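Local coordinates for putative capsid protein of prophage (Escherichia coli CFT073, PDB 3BQW) that probably forms the building block of a phage head, as a member of the phage major capsid protein E family encoded by an Escherichia coli prophage, at residues Ala15-Gly20 and Phe313-Trp318; Ser28-Thr33 and Glu238-Asn243; Arg119-Asn124 and Glu327-His332; Lys177-Gln182 and Glu194-Gln199; Ser263-Tyr266 and Thr272-Tyr275. All blocks are in the same frame, centred on the assembly; numbering follows the deposited sequence.

Contact 1. Residues Ala15-Gly20 and Phe313-Trp318; sequences AYLNRG and FYPKNW
Leu17, in the last turn of helix 10-17, presses one methyl group against two residues on the strand side, Phe313 and Pro315. The contact between the segments is wholly apolar. CD2 of Leu17 lies 3.8 Å from CB of Phe313, and the two side chains cross at about a right angle; against the Phe313 ring itself the methyl sits obliquely. The same CD2 meets Pro315 tip to tip, 3.8 Å from its CG. With CG swung away from the backbone N (chi1 -154°), Leu17 brings CD2 within reach of both partners, one methyl serving both.

One polar link lies beside it: Pro315 O accepts a hydrogen bond from Thr10 OG1, which ties the strand to an earlier turn of the same helix. Leu13 and Phe14 also pack on the proline. Ile129 of helix 113-146 touches both Leu17 and Phe313, so the long helix completes the cluster. If the protein has the HK97 fold of phage capsid proteins, as its family suggests, this is probably the spine helix.

With no hydrogen bond between the two segments, dispersion and the exclusion of water hold Leu17 to the strand, which probably sets how close the two lie without fixing their orientation through directional bonds.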
# COMPACT_ATOMS: atom_id res chain seq x y z
N ALA A 15 1.95 -0.40 23.54
CA ALA A 15 1.33 -1.62 24.06
C ALA A 15 0.12 -2.03 23.22
O ALA A 15 -0.11 -3.20 22.98
CB ALA A 15 0.92 -1.44 25.55
N TYR A 16 -0.66 -1.04 22.78
CA TYR A 16 -1.80 -1.31 21.92
C TYR A 16 -1.37 -1.60 20.48
O TYR A 16 -1.81 -2.56 19.86
CB TYR A 16 -2.75 -0.12 21.93
CG TYR A 16 -3.98 -0.40 21.11
CD1 TYR A 16 -4.92 -1.34 21.56
CD2 TYR A 16 -4.19 0.22 19.90
CE1 TYR A 16 -6.04 -1.62 20.82
CE2 TYR A 16 -5.32 -0.07 19.14
CZ TYR A 16 -6.23 -1.00 19.60
OH TYR A 16 -7.35 -1.28 18.89
N LEU A 17 -0.50 -0.74 19.97
CA LEU A 17 -0.01 -0.84 18.61
C LEU A 17 0.65 -2.21 18.36
O LEU A 17 0.56 -2.76 17.26
CB LEU A 17 0.96 0.32 18.34
CG LEU A 17 1.21 0.87 16.95
CD1 LEU A 17 -0.11 1.14 16.14
CD2 LEU A 17 2.08 2.12 17.04
N ASN A 18 1.28 -2.77 19.39
CA ASN A 18 2.00 -4.04 19.28
C ASN A 18 1.16 -5.23 19.69
O ASN A 18 1.70 -6.32 19.82
CB ASN A 18 3.26 -4.02 20.17
CG ASN A 18 4.28 -2.99 19.71
OD1 ASN A 18 4.43 -2.74 18.52
ND2 ASN A 18 5.00 -2.41 20.65
N ARG A 19 -0.14 -5.05 19.90
CA ARG A 19 -0.93 -6.02 20.67
C ARG A 19 -1.07 -7.44 20.06
O ARG A 19 -1.24 -8.42 20.82
CB ARG A 19 -2.33 -5.47 20.99
CG ARG A 19 -2.99 -6.26 22.09
CD ARG A 19 -4.16 -5.55 22.68
NE ARG A 19 -5.40 -5.83 21.97
CZ ARG A 19 -6.56 -5.29 22.30
NH1 ARG A 19 -6.64 -4.44 23.32
NH2 ARG A 19 -7.65 -5.59 21.62
N GLY A 20 -0.99 -7.54 18.73
CA GLY A 20 -0.91 -8.85 18.04
C GLY A 20 -2.19 -9.34 17.38
O GLY A 20 -2.14 -10.02 16.35
N PHE A 313 6.23 3.29 13.24
CA PHE A 313 5.19 4.19 13.77
C PHE A 313 5.61 4.73 15.11
O PHE A 313 6.26 4.03 15.89
CB PHE A 313 3.86 3.44 13.96
CG PHE A 313 3.46 2.62 12.77
CD1 PHE A 313 3.19 3.24 11.55
CD2 PHE A 313 3.35 1.24 12.87
CE1 PHE A 313 2.83 2.49 10.43
CE2 PHE A 313 2.99 0.48 11.77
CZ PHE A 313 2.73 1.09 10.54
N TYR A 314 5.20 5.95 15.38
CA TYR A 314 5.42 6.57 16.67
C TYR A 314 4.16 7.36 17.06
O TYR A 314 3.93 8.45 16.55
CB TYR A 314 6.64 7.47 16.64
CG TYR A 314 7.03 7.97 17.98
CD1 TYR A 314 7.91 7.24 18.78
CD2 TYR A 314 6.54 9.18 18.46
CE1 TYR A 314 8.25 7.69 20.04
CE2 TYR A 314 6.89 9.64 19.69
CZ TYR A 314 7.75 8.90 20.47
OH TYR A 314 8.10 9.37 21.70
N PRO A 315 3.35 6.78 17.95
CA PRO A 315 2.11 7.38 18.41
C PRO A 315 2.32 8.31 19.60
O PRO A 315 3.21 8.08 20.43
CB PRO A 315 1.27 6.15 18.78
CG PRO A 315 2.28 5.19 19.33
CD PRO A 315 3.55 5.44 18.53
N LYS A 316 1.53 9.38 19.64
CA LYS A 316 1.61 10.37 20.70
C LYS A 316 0.21 10.70 21.11
O LYS A 316 -0.66 10.80 20.26
CB LYS A 316 2.25 11.68 20.22
CG LYS A 316 3.67 11.58 19.69
CD LYS A 316 4.16 12.93 19.09
CE LYS A 316 4.44 14.01 20.16
NZ LYS A 316 5.45 13.59 21.18
N ASN A 317 -0.01 10.88 22.41
CA ASN A 317 -1.29 11.40 22.93
C ASN A 317 -0.97 12.61 23.80
O ASN A 317 -0.04 12.56 24.60
CB ASN A 317 -2.02 10.30 23.71
CG ASN A 317 -3.32 10.79 24.40
OD1 ASN A 317 -4.20 11.42 23.79
ND2 ASN A 317 -3.46 10.45 25.66
N TRP A 318 -1.70 13.72 23.64
CA TRP A 318 -1.47 14.90 24.48
C TRP A 318 -2.73 15.72 24.61
O TRP A 318 -3.63 15.61 23.79
CB TRP A 318 -0.28 15.76 23.98
CG TRP A 318 -0.58 16.59 22.75
CD1 TRP A 318 -0.98 17.90 22.72
CD2 TRP A 318 -0.52 16.15 21.39
NE1 TRP A 318 -1.18 18.30 21.41
CE2 TRP A 318 -0.89 17.25 20.58
CE3 TRP A 318 -0.17 14.94 20.77
CZ2 TRP A 318 -0.94 17.17 19.19
CZ3 TRP A 318 -0.23 14.87 19.38
CH2 TRP A 318 -0.61 15.97 18.61

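Contact 2. Residues Ser28-Thr33 and Glu238-Asn243; sequences SPLFTT and ELACKN
Thr33 and Ala240 meet methyl to methyl, CG2 of Thr33 lying 3.9 Å from CB of Ala240, where the first turn of helix 30-35 faces the last part of helix 236-241. This is also where the backbones come nearest, with the CA atoms of Thr33 and Ala240 6.6 Å apart. Thr33 directs CG2 across the gap because its OG1 lies beside the backbone N (chi1 -59°); the hydroxyl thus stays over its own helix start, where Pro29 occupies the N-cap and Pro29 O accepts from Thr33 N at 2.9 Å.

The buried half of the contact belongs to Leu30. Its CD1 reaches Cys241 SG at 4.3 Å and Ala240 CB at 4.4 Å, and beneath this pair Val248 and Ile260 close the layer, each touching both Leu30 and Cys241. Both short helices are in this way seated on strands 248-254 and 257-267 of the mixed sheet, in what probably corresponds to the A domain of an HK97-like capsid protein. On its other flank helix 30-35 is tied to helix 113-146, Glu137 accepting hydrogen bonds from Phe31 N and Thr32 OG1.

The Thr33 side makes the closest touch but lies nearer solvent, both Thr33 and Ala240 being partly exposed, whereas Leu30 and Cys241 are buried.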
# COMPACT_ATOMS: atom_id res chain seq x y z
N SER A 28 -1.63 -5.77 5.90
CA SER A 28 -1.49 -4.64 5.00
C SER A 28 -2.18 -4.94 3.67
O SER A 28 -2.46 -6.09 3.34
CB SER A 28 -0.00 -4.37 4.71
OG SER A 28 0.66 -3.96 5.88
N PRO A 29 -2.48 -3.89 2.89
CA PRO A 29 -3.11 -4.08 1.60
C PRO A 29 -2.32 -4.98 0.64
O PRO A 29 -1.15 -5.33 0.89
CB PRO A 29 -3.22 -2.66 1.08
CG PRO A 29 -3.24 -1.84 2.25
CD PRO A 29 -2.32 -2.47 3.20
N LEU A 30 -2.97 -5.35 -0.45
CA LEU A 30 -2.49 -6.43 -1.31
C LEU A 30 -1.11 -6.23 -1.96
O LEU A 30 -0.28 -7.10 -1.88
CB LEU A 30 -3.53 -6.71 -2.40
CG LEU A 30 -3.23 -7.91 -3.33
CD1 LEU A 30 -3.31 -9.19 -2.57
CD2 LEU A 30 -4.13 -7.90 -4.57
N PHE A 31 -0.90 -5.11 -2.66
CA PHE A 31 0.38 -4.87 -3.35
C PHE A 31 1.53 -4.80 -2.36
O PHE A 31 2.59 -5.40 -2.59
CB PHE A 31 0.32 -3.63 -4.22
CG PHE A 31 -0.36 -3.85 -5.54
CD1 PHE A 31 -1.74 -4.08 -5.61
CD2 PHE A 31 0.37 -3.88 -6.72
CE1 PHE A 31 -2.38 -4.28 -6.85
CE2 PHE A 31 -0.26 -4.09 -7.97
CZ PHE A 31 -1.64 -4.29 -8.02
N THR A 32 1.29 -4.15 -1.21
CA THR A 32 2.25 -4.13 -0.14
C THR A 32 2.60 -5.55 0.32
O THR A 32 3.79 -5.93 0.42
CB THR A 32 1.75 -3.32 1.02
OG1 THR A 32 1.44 -1.98 0.56
CG2 THR A 32 2.81 -3.29 2.14
N THR A 33 1.57 -6.36 0.53
CA THR A 33 1.76 -7.71 1.00
C THR A 33 2.46 -8.62 -0.02
O THR A 33 3.29 -9.44 0.35
CB THR A 33 0.41 -8.29 1.41
OG1 THR A 33 -0.14 -7.47 2.46
CG2 THR A 33 0.57 -9.74 1.93
N GLU A 238 -2.54 -16.80 -2.97
CA GLU A 238 -3.79 -17.18 -2.31
C GLU A 238 -3.80 -16.87 -0.81
O GLU A 238 -4.77 -16.33 -0.28
CB GLU A 238 -4.01 -18.67 -2.55
CG GLU A 238 -5.39 -19.07 -2.37
CD GLU A 238 -5.63 -20.52 -2.74
OE1 GLU A 238 -4.81 -21.16 -3.46
OE2 GLU A 238 -6.68 -21.00 -2.27
N LEU A 239 -2.73 -17.23 -0.14
CA LEU A 239 -2.53 -16.84 1.25
C LEU A 239 -2.65 -15.32 1.49
O LEU A 239 -3.27 -14.88 2.46
CB LEU A 239 -1.13 -17.28 1.70
CG LEU A 239 -0.96 -18.43 2.69
CD1 LEU A 239 -1.64 -19.74 2.25
CD2 LEU A 239 0.55 -18.61 2.88
N ALA A 240 -2.04 -14.53 0.62
CA ALA A 240 -2.12 -13.07 0.75
C ALA A 240 -3.55 -12.51 0.72
O ALA A 240 -3.78 -11.45 1.29
CB ALA A 240 -1.28 -12.40 -0.32
N CYS A 241 -4.50 -13.19 0.08
CA CYS A 241 -5.88 -12.69 -0.03
C CYS A 241 -6.81 -13.01 1.14
O CYS A 241 -7.85 -12.37 1.30
CB CYS A 241 -6.54 -13.26 -1.29
SG CYS A 241 -5.82 -12.73 -2.85
N LYS A 242 -6.47 -14.04 1.92
CA LYS A 242 -7.37 -14.54 2.97
C LYS A 242 -7.74 -13.47 4.00
O LYS A 242 -8.86 -13.47 4.51
CB LYS A 242 -6.77 -15.80 3.65
CG LYS A 242 -6.80 -17.05 2.70
CD LYS A 242 -6.50 -18.39 3.41
CE LYS A 242 -7.78 -19.07 3.95
NZ LYS A 242 -7.55 -19.95 5.17
N ASN A 243 -6.84 -12.52 4.26
CA ASN A 243 -7.15 -11.44 5.19
C ASN A 243 -7.60 -10.12 4.58
O ASN A 243 -7.81 -9.15 5.31
CB ASN A 243 -5.96 -11.24 6.11
CG ASN A 243 -5.64 -12.52 6.89
OD1 ASN A 243 -6.46 -12.99 7.69
ND2 ASN A 243 -4.51 -13.13 6.59

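Contact 3. Residues Arg119-Asn124 and Glu327-His332; sequences RLITGN and EYVQTH
Ile121 lies over Val329, its CG2 4.2 Å from CG2 of the valine, the two side chains crossing obliquely. The pairing sets helix 113-146, probably the spine helix of an HK97-like fold, on one face of the mixed sheet to which strand 327-338 belongs. The local axes run 8.7 Å apart and nearly side by side, with a crossing angle of -28°, and alternate residues of the strand, Glu327 and Val329, both face the helix and meet it.

Val329 CG1 is packed more closely than CG2. Held between the backbone N and the carbonyl carbon (chi1 69°), it points at the helix backbone and touches Asn124 CB at 3.5 Å, with Ile121 O farther off at 4.1 Å. Asn124 therefore offers its aliphatic root to the strand, while its amide is engaged along the helix: OD1 accepts from Arg127 NH1, and ND2 makes a weak, bent bond to Leu120 O.

Glu327 approaches from the other end of Ile121. Its chain is extended and meets the isoleucine at about a right angle. The carboxylate, although buried, is compensated, since OE1 forms a salt bridge with Arg117 one turn earlier on the same helix; that bond probably favours the ionised form. OE2 also lies against Ile121, 3.6 Å from its CD1.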
# COMPACT_ATOMS: atom_id res chain seq x y z
N ARG A 119 -11.04 4.02 24.34
CA ARG A 119 -11.73 3.61 23.12
C ARG A 119 -11.53 4.59 21.97
O ARG A 119 -11.33 4.17 20.83
CB ARG A 119 -13.24 3.47 23.35
CG ARG A 119 -13.62 2.36 24.30
CD ARG A 119 -13.31 0.97 23.74
NE ARG A 119 -13.91 0.73 22.41
CZ ARG A 119 -15.17 0.39 22.19
NH1 ARG A 119 -16.04 0.29 23.19
NH2 ARG A 119 -15.59 0.16 20.96
N LEU A 120 -11.62 5.88 22.26
CA LEU A 120 -11.43 6.90 21.22
C LEU A 120 -9.99 6.98 20.75
O LEU A 120 -9.75 7.15 19.55
CB LEU A 120 -11.89 8.27 21.72
CG LEU A 120 -13.40 8.36 22.02
CD1 LEU A 120 -13.73 9.69 22.63
CD2 LEU A 120 -14.21 8.11 20.79
N ILE A 121 -9.05 6.84 21.69
CA ILE A 121 -7.63 6.90 21.39
C ILE A 121 -7.24 5.74 20.49
O ILE A 121 -6.63 5.96 19.43
CB ILE A 121 -6.76 6.92 22.67
CG1 ILE A 121 -6.86 8.29 23.36
CG2 ILE A 121 -5.30 6.60 22.34
CD1 ILE A 121 -6.47 8.27 24.81
N THR A 122 -7.62 4.53 20.87
CA THR A 122 -7.28 3.33 20.14
C THR A 122 -8.01 3.30 18.79
O THR A 122 -7.44 2.85 17.77
CB THR A 122 -7.62 2.06 20.94
OG1 THR A 122 -8.97 2.10 21.42
CG2 THR A 122 -6.66 1.88 22.16
N GLY A 123 -9.25 3.79 18.78
CA GLY A 123 -10.00 3.90 17.53
C GLY A 123 -9.32 4.81 16.52
O GLY A 123 -9.25 4.49 15.34
N ASN A 124 -8.84 5.95 16.99
CA ASN A 124 -8.13 6.91 16.15
C ASN A 124 -6.74 6.43 15.77
O ASN A 124 -6.28 6.69 14.66
CB ASN A 124 -8.10 8.29 16.79
CG ASN A 124 -9.44 9.01 16.69
OD1 ASN A 124 -9.89 9.31 15.61
ND2 ASN A 124 -10.09 9.25 17.83
N GLU A 327 -7.71 17.39 23.43
CA GLU A 327 -6.84 16.24 23.45
C GLU A 327 -6.68 15.68 22.03
O GLU A 327 -7.63 15.67 21.26
CB GLU A 327 -7.43 15.18 24.39
CG GLU A 327 -6.52 13.96 24.52
CD GLU A 327 -7.09 12.89 25.41
OE1 GLU A 327 -8.12 13.12 26.06
OE2 GLU A 327 -6.50 11.80 25.44
N TYR A 328 -5.45 15.26 21.70
CA TYR A 328 -5.11 14.71 20.38
C TYR A 328 -4.40 13.39 20.53
O TYR A 328 -3.76 13.14 21.55
CB TYR A 328 -4.16 15.63 19.61
CG TYR A 328 -4.74 16.97 19.29
CD1 TYR A 328 -5.51 17.15 18.16
CD2 TYR A 328 -4.53 18.06 20.13
CE1 TYR A 328 -6.06 18.37 17.84
CE2 TYR A 328 -5.08 19.29 19.84
CZ TYR A 328 -5.84 19.43 18.68
OH TYR A 328 -6.41 20.64 18.35
N VAL A 329 -4.55 12.55 19.51
CA VAL A 329 -3.66 11.41 19.28
C VAL A 329 -3.10 11.61 17.86
O VAL A 329 -3.77 12.13 16.96
CB VAL A 329 -4.35 10.01 19.48
CG1 VAL A 329 -5.37 9.71 18.41
CG2 VAL A 329 -3.32 8.92 19.48
N GLN A 330 -1.85 11.22 17.69
CA GLN A 330 -1.16 11.41 16.43
C GLN A 330 -0.13 10.30 16.24
O GLN A 330 0.52 9.88 17.20
CB GLN A 330 -0.46 12.76 16.46
CG GLN A 330 0.35 13.10 15.25
CD GLN A 330 1.04 14.42 15.41
OE1 GLN A 330 1.85 14.57 16.32
NE2 GLN A 330 0.72 15.39 14.56
N THR A 331 0.04 9.85 15.01
CA THR A 331 0.99 8.80 14.68
C THR A 331 1.96 9.27 13.57
O THR A 331 1.54 9.58 12.45
CB THR A 331 0.26 7.52 14.24
OG1 THR A 331 -0.75 7.20 15.22
CG2 THR A 331 1.25 6.35 14.11
N HIS A 332 3.24 9.30 13.92
CA HIS A 332 4.33 9.61 12.99
C HIS A 332 4.78 8.37 12.23
O HIS A 332 4.89 7.29 12.79
CB HIS A 332 5.53 10.17 13.76
CG HIS A 332 5.30 11.53 14.33
ND1 HIS A 332 4.32 11.80 15.25
CD2 HIS A 332 5.92 12.71 14.09
CE1 HIS A 332 4.35 13.08 15.57
NE2 HIS A 332 5.30 13.66 14.86

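Contact 4. Residues Lys177-Gln182 and Glu194-Gln199; sequences KKWSEQ and ELYADQ
The backbones of Lys177 and Tyr196, joined through a water, run far apart: even the nearest CA atoms of the two segments, those of Lys177 and Leu195, are 11.2 Å from each other. Segment 177-182 is irregular and belongs to the long connection between strand 170-172 and helix 190-198, whereas 194-199 lies on the later part of that helix. The contact thus folds this connection back over the helix it leads into.

Tyr196 spans most of the gap. Its ring extends from the helix toward the connection, and the hydroxyl accepts a hydrogen bond from the water at 2.6 Å; the water oxygen lies in the plane of the ring, at its edge. The same water donates to Lys177 O, so both its hydrogens are used in the bridge. Gln173 OE1 gives the hydroxyl a second partner. Trp179 stands beside this bridge, its NE1 4.5 Å from Tyr196 OH and bound instead to Asp192 OD2; Phe220 meets the indole edge-to-face.

The connection also braces itself internally. Lys178 O is gripped from opposite faces of its carbonyl plane, by Glu181 N and by Gln182 NE2, the latter at 2.9 Å with an N-H...O angle of 160°.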
# COMPACT_ATOMS: atom_id res chain seq x y z
N LYS A 177 -4.38 -5.21 -30.10
CA LYS A 177 -5.63 -5.95 -30.10
C LYS A 177 -6.47 -5.63 -28.86
O LYS A 177 -6.06 -5.89 -27.74
CB LYS A 177 -5.27 -7.44 -30.14
CG LYS A 177 -6.43 -8.41 -30.19
CD LYS A 177 -5.97 -9.87 -30.42
CE LYS A 177 -5.32 -10.08 -31.79
NZ LYS A 177 -5.25 -11.53 -32.14
N LYS A 178 -7.64 -5.03 -29.08
CA LYS A 178 -8.58 -4.74 -28.00
C LYS A 178 -9.51 -5.92 -27.69
O LYS A 178 -10.12 -6.49 -28.58
CB LYS A 178 -9.44 -3.53 -28.35
CG LYS A 178 -8.70 -2.26 -28.63
CD LYS A 178 -9.68 -1.10 -28.61
CE LYS A 178 -9.09 0.18 -29.19
NZ LYS A 178 -10.13 1.25 -29.31
N TRP A 179 -9.65 -6.25 -26.42
CA TRP A 179 -10.56 -7.33 -26.01
C TRP A 179 -12.02 -7.04 -26.32
O TRP A 179 -12.78 -7.95 -26.64
CB TRP A 179 -10.40 -7.64 -24.52
CG TRP A 179 -9.32 -8.61 -24.21
CD1 TRP A 179 -8.61 -9.35 -25.10
CD2 TRP A 179 -8.86 -9.00 -22.91
NE1 TRP A 179 -7.71 -10.15 -24.45
CE2 TRP A 179 -7.85 -9.97 -23.10
CE3 TRP A 179 -9.19 -8.62 -21.61
CZ2 TRP A 179 -7.17 -10.55 -22.05
CZ3 TRP A 179 -8.51 -9.20 -20.56
CH2 TRP A 179 -7.50 -10.14 -20.78
N SER A 180 -12.40 -5.78 -26.21
CA SER A 180 -13.77 -5.36 -26.45
C SER A 180 -14.21 -5.70 -27.90
O SER A 180 -15.38 -5.91 -28.16
CB SER A 180 -13.91 -3.87 -26.16
OG SER A 180 -13.12 -3.12 -27.08
N GLU A 181 -13.23 -5.79 -28.80
CA GLU A 181 -13.46 -6.03 -30.21
C GLU A 181 -13.29 -7.49 -30.60
O GLU A 181 -13.39 -7.82 -31.78
CB GLU A 181 -12.48 -5.17 -31.03
CG GLU A 181 -12.76 -3.67 -30.93
CD GLU A 181 -11.79 -2.80 -31.73
OE1 GLU A 181 -10.85 -3.36 -32.35
OE2 GLU A 181 -11.96 -1.56 -31.72
N GLN A 182 -13.03 -8.37 -29.64
CA GLN A 182 -12.84 -9.77 -29.99
C GLN A 182 -14.13 -10.55 -29.93
O GLN A 182 -15.10 -10.13 -29.31
CB GLN A 182 -11.77 -10.42 -29.10
CG GLN A 182 -10.43 -9.72 -29.14
CD GLN A 182 -9.94 -9.46 -30.54
OE1 GLN A 182 -9.96 -10.35 -31.38
NE2 GLN A 182 -9.53 -8.22 -30.82
N GLU A 194 -0.30 -14.34 -22.31
CA GLU A 194 1.03 -14.88 -22.53
C GLU A 194 1.92 -13.86 -23.21
O GLU A 194 3.05 -13.65 -22.81
CB GLU A 194 0.95 -16.15 -23.39
CG GLU A 194 0.59 -17.41 -22.61
CD GLU A 194 1.74 -17.97 -21.77
OE1 GLU A 194 2.83 -17.36 -21.76
OE2 GLU A 194 1.56 -19.02 -21.12
N LEU A 195 1.38 -13.21 -24.24
CA LEU A 195 2.08 -12.12 -24.92
C LEU A 195 2.47 -11.00 -23.96
O LEU A 195 3.60 -10.53 -24.01
CB LEU A 195 1.24 -11.57 -26.10
CG LEU A 195 1.44 -12.32 -27.42
CD1 LEU A 195 0.29 -12.03 -28.44
CD2 LEU A 195 2.79 -12.00 -28.04
N TYR A 196 1.56 -10.58 -23.08
CA TYR A 196 1.90 -9.51 -22.11
C TYR A 196 2.98 -9.96 -21.14
O TYR A 196 3.90 -9.20 -20.81
CB TYR A 196 0.67 -9.02 -21.33
CG TYR A 196 -0.53 -8.70 -22.17
CD1 TYR A 196 -0.40 -8.06 -23.41
CD2 TYR A 196 -1.80 -9.04 -21.74
CE1 TYR A 196 -1.51 -7.80 -24.18
CE2 TYR A 196 -2.93 -8.76 -22.52
CZ TYR A 196 -2.77 -8.15 -23.73
OH TYR A 196 -3.87 -7.87 -24.49
N ALA A 197 2.86 -11.20 -20.68
CA ALA A 197 3.79 -11.78 -19.73
C ALA A 197 5.21 -11.93 -20.29
O ALA A 197 6.15 -11.87 -19.53
CB ALA A 197 3.25 -13.16 -19.21
N ASP A 198 5.36 -12.08 -21.61
CA ASP A 198 6.70 -12.08 -22.25
C ASP A 198 7.53 -10.88 -21.82
O ASP A 198 8.74 -11.01 -21.65
CB ASP A 198 6.60 -12.00 -23.77
CG ASP A 198 6.12 -13.27 -24.40
OD1 ASP A 198 6.04 -14.32 -23.71
OD2 ASP A 198 5.79 -13.20 -25.60
N GLN A 199 6.89 -9.73 -21.66
CA GLN A 199 7.62 -8.52 -21.31
C GLN A 199 8.29 -8.55 -19.92
O GLN A 199 9.27 -7.84 -19.70
CB GLN A 199 6.73 -7.28 -21.47
CG GLN A 199 6.10 -7.14 -22.85
CD GLN A 199 7.11 -7.24 -24.01
OE1 GLN A 199 8.24 -6.78 -23.92
NE2 GLN A 199 6.70 -7.88 -25.08
O HOH W 1 -3.64 -6.67 -26.84

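Contact 5. Residues Ser263-Tyr266 and Thr272-Tyr275; sequences SGKY and TEKY
Lys265 and Tyr275 face each other as a non-hydrogen-bonded pair in an antiparallel beta hairpin, made by strands 257-267 and 273-275. From the root outward, CB of Lys265 sits 3.2 Å from Lys274 O, on the backbone of the partner strand. CG comes alongside the tyrosine ring, 3.9 Å from Tyr275 CD1. CD touches Glu273 OE1, also at 3.9 Å, while CE returns to the ring, 3.7 Å from Tyr275 CE1. The lysine and tyrosine side chains lie side by side and point the same way. At the tip the chain bends at its last torsion (chi4 82°), leaving NZ 4.9 Å from Glu273 OE1; this is no salt bridge, though the opposite charges probably attract.

Next along the strand, Tyr266 and Lys274 form the hydrogen-bonded pair. Tyr266 N donates to Lys274 O at 2.9 Å and Lys274 N returns the bond to Tyr266 O at 2.8 Å, both nearly straight. Their side chains share a face of the sheet, where Phe276 and Trp138 meet the Tyr266 ring from outside the segments. Tyr266 takes the rotamer with CG between its backbone N and carbonyl carbon (chi1 62°), which lays the ring beneath Lys274. The result is a CH-pi contact, Lys274 CB standing 4.0 Å from the Tyr266 ring centroid and 26° off its normal.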
# COMPACT_ATOMS: atom_id res chain seq x y z
N SER A 263 -10.19 -4.50 -5.80
CA SER A 263 -11.15 -3.40 -5.83
C SER A 263 -10.93 -2.39 -4.70
O SER A 263 -11.81 -1.60 -4.42
CB SER A 263 -12.58 -3.95 -5.71
OG SER A 263 -12.80 -4.97 -6.68
N GLY A 264 -9.75 -2.40 -4.09
CA GLY A 264 -9.42 -1.44 -3.05
C GLY A 264 -9.53 0.04 -3.43
O GLY A 264 -9.11 0.46 -4.51
N LYS A 265 -10.06 0.84 -2.50
CA LYS A 265 -10.19 2.27 -2.71
C LYS A 265 -9.57 3.05 -1.56
O LYS A 265 -9.35 2.53 -0.46
CB LYS A 265 -11.67 2.65 -2.83
CG LYS A 265 -12.44 1.91 -3.92
CD LYS A 265 -13.84 2.45 -4.02
CE LYS A 265 -14.84 1.41 -4.58
NZ LYS A 265 -15.36 0.44 -3.53
N TYR A 266 -9.26 4.30 -1.84
CA TYR A 266 -8.86 5.23 -0.80
C TYR A 266 -9.61 6.53 -1.00
O TYR A 266 -10.19 6.77 -2.07
CB TYR A 266 -7.34 5.49 -0.84
CG TYR A 266 -6.86 6.13 -2.12
CD1 TYR A 266 -6.72 7.51 -2.24
CD2 TYR A 266 -6.57 5.34 -3.22
CE1 TYR A 266 -6.28 8.09 -3.43
CE2 TYR A 266 -6.13 5.91 -4.41
CZ TYR A 266 -5.98 7.28 -4.51
OH TYR A 266 -5.57 7.79 -5.72
N THR A 272 -12.53 12.59 -1.93
CA THR A 272 -13.11 11.81 -3.02
C THR A 272 -12.52 10.37 -3.08
O THR A 272 -11.33 10.15 -2.83
CB THR A 272 -12.99 12.56 -4.39
OG1 THR A 272 -13.21 11.65 -5.48
CG2 THR A 272 -11.65 13.23 -4.56
N GLU A 273 -13.41 9.42 -3.37
CA GLU A 273 -13.09 7.99 -3.47
C GLU A 273 -12.37 7.67 -4.78
O GLU A 273 -12.86 8.00 -5.85
CB GLU A 273 -14.37 7.15 -3.46
CG GLU A 273 -14.62 6.36 -2.21
CD GLU A 273 -16.03 5.77 -2.19
OE1 GLU A 273 -16.49 5.21 -3.22
OE2 GLU A 273 -16.69 5.87 -1.13
N LYS A 274 -11.24 6.98 -4.69
CA LYS A 274 -10.50 6.57 -5.88
C LYS A 274 -10.06 5.13 -5.74
O LYS A 274 -9.88 4.64 -4.63
CB LYS A 274 -9.27 7.44 -6.05
CG LYS A 274 -9.57 8.91 -6.17
CD LYS A 274 -8.45 9.62 -6.94
CE LYS A 274 -8.92 10.96 -7.53
NZ LYS A 274 -10.20 10.85 -8.29
N TYR A 275 -9.89 4.46 -6.88
CA TYR A 275 -9.30 3.13 -6.89
C TYR A 275 -7.79 3.22 -6.82
O TYR A 275 -7.17 4.07 -7.44
CB TYR A 275 -9.66 2.38 -8.17
CG TYR A 275 -11.10 1.95 -8.25
CD1 TYR A 275 -11.56 0.86 -7.52
CD2 TYR A 275 -12.00 2.63 -9.06
CE1 TYR A 275 -12.88 0.47 -7.59
CE2 TYR A 275 -13.31 2.25 -9.15
CZ TYR A 275 -13.75 1.18 -8.42
OH TYR A 275 -15.08 0.81 -8.52

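Contacts 1 and 3 are buried and lie together, their centres about 9 Å apart: strands 314-319 and 327-338 are neighbours in one sheet, and helix 113-146 packs against both. Contact 1 is purely apolar, whereas contact 3 admits a carboxylate whose charge is met by arginine. Contact 2, partly buried and nearer the centre of the chain, sets helices on the second mixed sheet, and contact 5 is the surface hairpin whose longer strand, 257-267, also underlies contact 2. Hydrogen bonds joining segments directly occur only in contact 5. Contact 4, buried too though far from the chain's centre, stands on the opposite side of it from contacts 1 and 3 and bridges its gap with water.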